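Local atomic coordinates of spartin (Homo sapiens, PDB entry 4U7I), a protein that serves as a lipophagy receptor and lipid transfer protein, delivering lipid droplets to autophagosomes for degradation, and binds the ESCRT-III protein IST1 through its MIT domain. Residues K8-A13 with P63-A68. Numbering follows the deposited sequence.
Sequences KIIREA and PGWESA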
loop_
_atom_site.group_PDB
_atom_site.type_symbol
_atom_site.label_atom_id
_atom_site.label_comp_id
_atom_site.label_asym_id
_atom_site.label_seq_id
_atom_site.Cartn_x
_atom_site.Cartn_y
_atom_site.Cartn_z
ATOM N N LYS A 8 -0.019 -6.229 15.338
ATOM C CA LYS A 8 -0.784 -4.981 15.317
ATOM C C LYS A 8 -0.043 -3.915 14.503
ATOM O O LYS A 8 -0.674 -3.124 13.798
ATOM C CB LYS A 8 -1.098 -4.486 16.735
ATOM C CG LYS A 8 0.045 -4.544 17.712
ATOM C CD LYS A 8 -0.434 -4.293 19.137
ATOM N N ILE A 9 1.287 -3.916 14.553
ATOM C CA ILE A 9 2.070 -3.017 13.702
ATOM C C ILE A 9 1.756 -3.263 12.223
ATOM O O ILE A 9 1.539 -2.325 11.442
ATOM C CB ILE A 9 3.586 -3.186 13.931
ATOM C CG1 ILE A 9 3.993 -2.559 15.260
ATOM C CG2 ILE A 9 4.374 -2.546 12.789
ATOM C CD1 ILE A 9 5.392 -2.927 15.690
ATOM N N ILE A 10 1.721 -4.528 11.838
ATOM C CA ILE A 10 1.393 -4.857 10.449
ATOM C C ILE A 10 -0.030 -4.401 10.131
ATOM O O ILE A 10 -0.288 -3.777 9.096
ATOM C CB ILE A 10 1.552 -6.368 10.182
ATOM C CG1 ILE A 10 3.031 -6.738 10.185
ATOM C CG2 ILE A 10 0.925 -6.766 8.842
ATOM C CD1 ILE A 10 3.293 -8.262 10.328
ATOM N N ARG A 11 -0.955 -4.681 11.039
ATOM C CA ARG A 11 -2.347 -4.331 10.796
ATOM C C ARG A 11 -2.531 -2.815 10.692
ATOM O O ARG A 11 -3.265 -2.335 9.824
ATOM C CB ARG A 11 -3.241 -4.900 11.897
ATOM C CG ARG A 11 -4.730 -4.878 11.574
ATOM C CD ARG A 11 -5.541 -5.391 12.761
ATOM N NE ARG A 11 -5.032 -6.670 13.251
ATOM N N GLU A 12 -1.858 -2.064 11.563
ATOM C CA GLU A 12 -1.971 -0.601 11.541
ATOM C C GLU A 12 -1.419 -0.054 10.237
ATOM O O GLU A 12 -1.997 0.853 9.645
ATOM C CB GLU A 12 -1.235 0.051 12.720
ATOM C CG GLU A 12 -1.707 -0.339 14.122
ATOM C CD GLU A 12 -3.198 -0.599 14.224
ATOM O OE1 GLU A 12 -3.989 0.335 13.975
ATOM O OE2 GLU A 12 -3.579 -1.741 14.567
ATOM N N ALA A 13 -0.296 -0.613 9.793
ATOM C CA ALA A 13 0.343 -0.171 8.561
ATOM C C ALA A 13 -0.547 -0.441 7.360
ATOM O O ALA A 13 -0.642 0.372 6.449
ATOM C CB ALA A 13 1.696 -0.862 8.379
ATOM N N PRO A 63 -3.712 -18.411 12.843
ATOM C CA PRO A 63 -4.515 -17.587 11.933
ATOM C C PRO A 63 -4.153 -16.100 11.957
ATOM O O PRO A 63 -4.233 -15.448 10.921
ATOM C CB PRO A 63 -5.956 -17.815 12.421
ATOM C CG PRO A 63 -5.854 -18.609 13.682
ATOM C CD PRO A 63 -4.545 -19.305 13.664
ATOM N N GLY A 64 -3.739 -15.575 13.106
ATOM C CA GLY A 64 -3.310 -14.187 13.177
ATOM C C GLY A 64 -2.065 -13.892 12.356
ATOM O O GLY A 64 -2.019 -12.922 11.591
ATOM N N TRP A 65 -1.042 -14.724 12.509
ATOM C CA TRP A 65 0.170 -14.552 11.715
ATOM C C TRP A 65 -0.077 -14.839 10.243
ATOM O O TRP A 65 0.514 -14.201 9.376
ATOM C CB TRP A 65 1.294 -15.439 12.236
ATOM C CG TRP A 65 2.043 -14.801 13.374
ATOM C CD1 TRP A 65 2.050 -15.199 14.680
ATOM C CD2 TRP A 65 2.873 -13.637 13.306
ATOM N NE1 TRP A 65 2.848 -14.364 15.425
ATOM C CE2 TRP A 65 3.361 -13.394 14.605
ATOM C CE3 TRP A 65 3.253 -12.777 12.270
ATOM C CZ2 TRP A 65 4.209 -12.326 14.896
ATOM C CZ3 TRP A 65 4.098 -11.721 12.559
ATOM C CH2 TRP A 65 4.565 -11.503 13.861
ATOM N N GLU A 66 -0.936 -15.810 9.962
ATOM C CA GLU A 66 -1.269 -16.106 8.576
ATOM C C GLU A 66 -1.933 -14.891 7.952
ATOM O O GLU A 66 -1.624 -14.497 6.830
ATOM C CB GLU A 66 -2.178 -17.321 8.496
ATOM C CG GLU A 66 -1.575 -18.548 9.147
ATOM C CD GLU A 66 -2.617 -19.580 9.501
ATOM O OE1 GLU A 66 -3.790 -19.403 9.101
ATOM O OE2 GLU A 66 -2.263 -20.567 10.177
ATOM N N SER A 67 -2.844 -14.286 8.703
ATOM C CA SER A 67 -3.532 -13.096 8.241
ATOM C C SER A 67 -2.540 -11.951 8.041
ATOM O O SER A 67 -2.652 -11.173 7.088
ATOM C CB SER A 67 -4.624 -12.698 9.236
ATOM O OG SER A 67 -5.318 -11.550 8.788
ATOM N N ALA A 68 -1.559 -11.859 8.930
ATOM C CA ALA A 68 -0.557 -10.799 8.845
ATOM C C ALA A 68 0.310 -10.981 7.605
ATOM O O ALA A 68 0.613 -10.023 6.891
ATOM C CB ALA A 68 0.307 -10.781 10.099
#
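Ile-10 packs against Trp-65 and Ala-68 in a small, buried, apolar contact between the early part of helix 5-29 and the first turns of helix 63-90. The two segments together lose 113 Å² of surface, with Ile-10 giving the largest share, and CA of Ile-10 lies 6.5 Å from CA of Ala-68. Ile-10 uses both of its branches. The longer one ends in CD1, which rests 3.9 Å from CB of Ala-68 and lies 4.2 Å from CZ3 of Trp-65. On the shorter branch, CG2 is anti to the backbone N, while CG1 lies beside it (chi1 -71°), and CG2 meets the carbonyl O of Ala-68 at 3.8 Å, a van der Waals approach to the backbone.

Trp-65 takes a less direct route: its CB leaves the backbone away from residues 8-13, and with CG beside its own N (chi1 -84°) the six-membered ring swings back, so that the corner at CZ3 makes the touch. CD1 of Ile-10 meets that corner obliquely, and the two side chains cross at about a right angle. The indole also stacks on the ring of His-60 and touches Pro-4, Glu-6 and Ile-7, while Ile-10 continues along helix 63-90 onto Met-71, Gln-72 and Met-75. A single isoleucine therefore spans helix 63-90 from Trp-65 to Met-75. Helices 5-29 and 63-90 run in the same general sense, with helix 33-51 connecting them in sequence, the layout of the three-helix bundle of an MIT domain, the part of spartin that recruits it to midbodies through IST1.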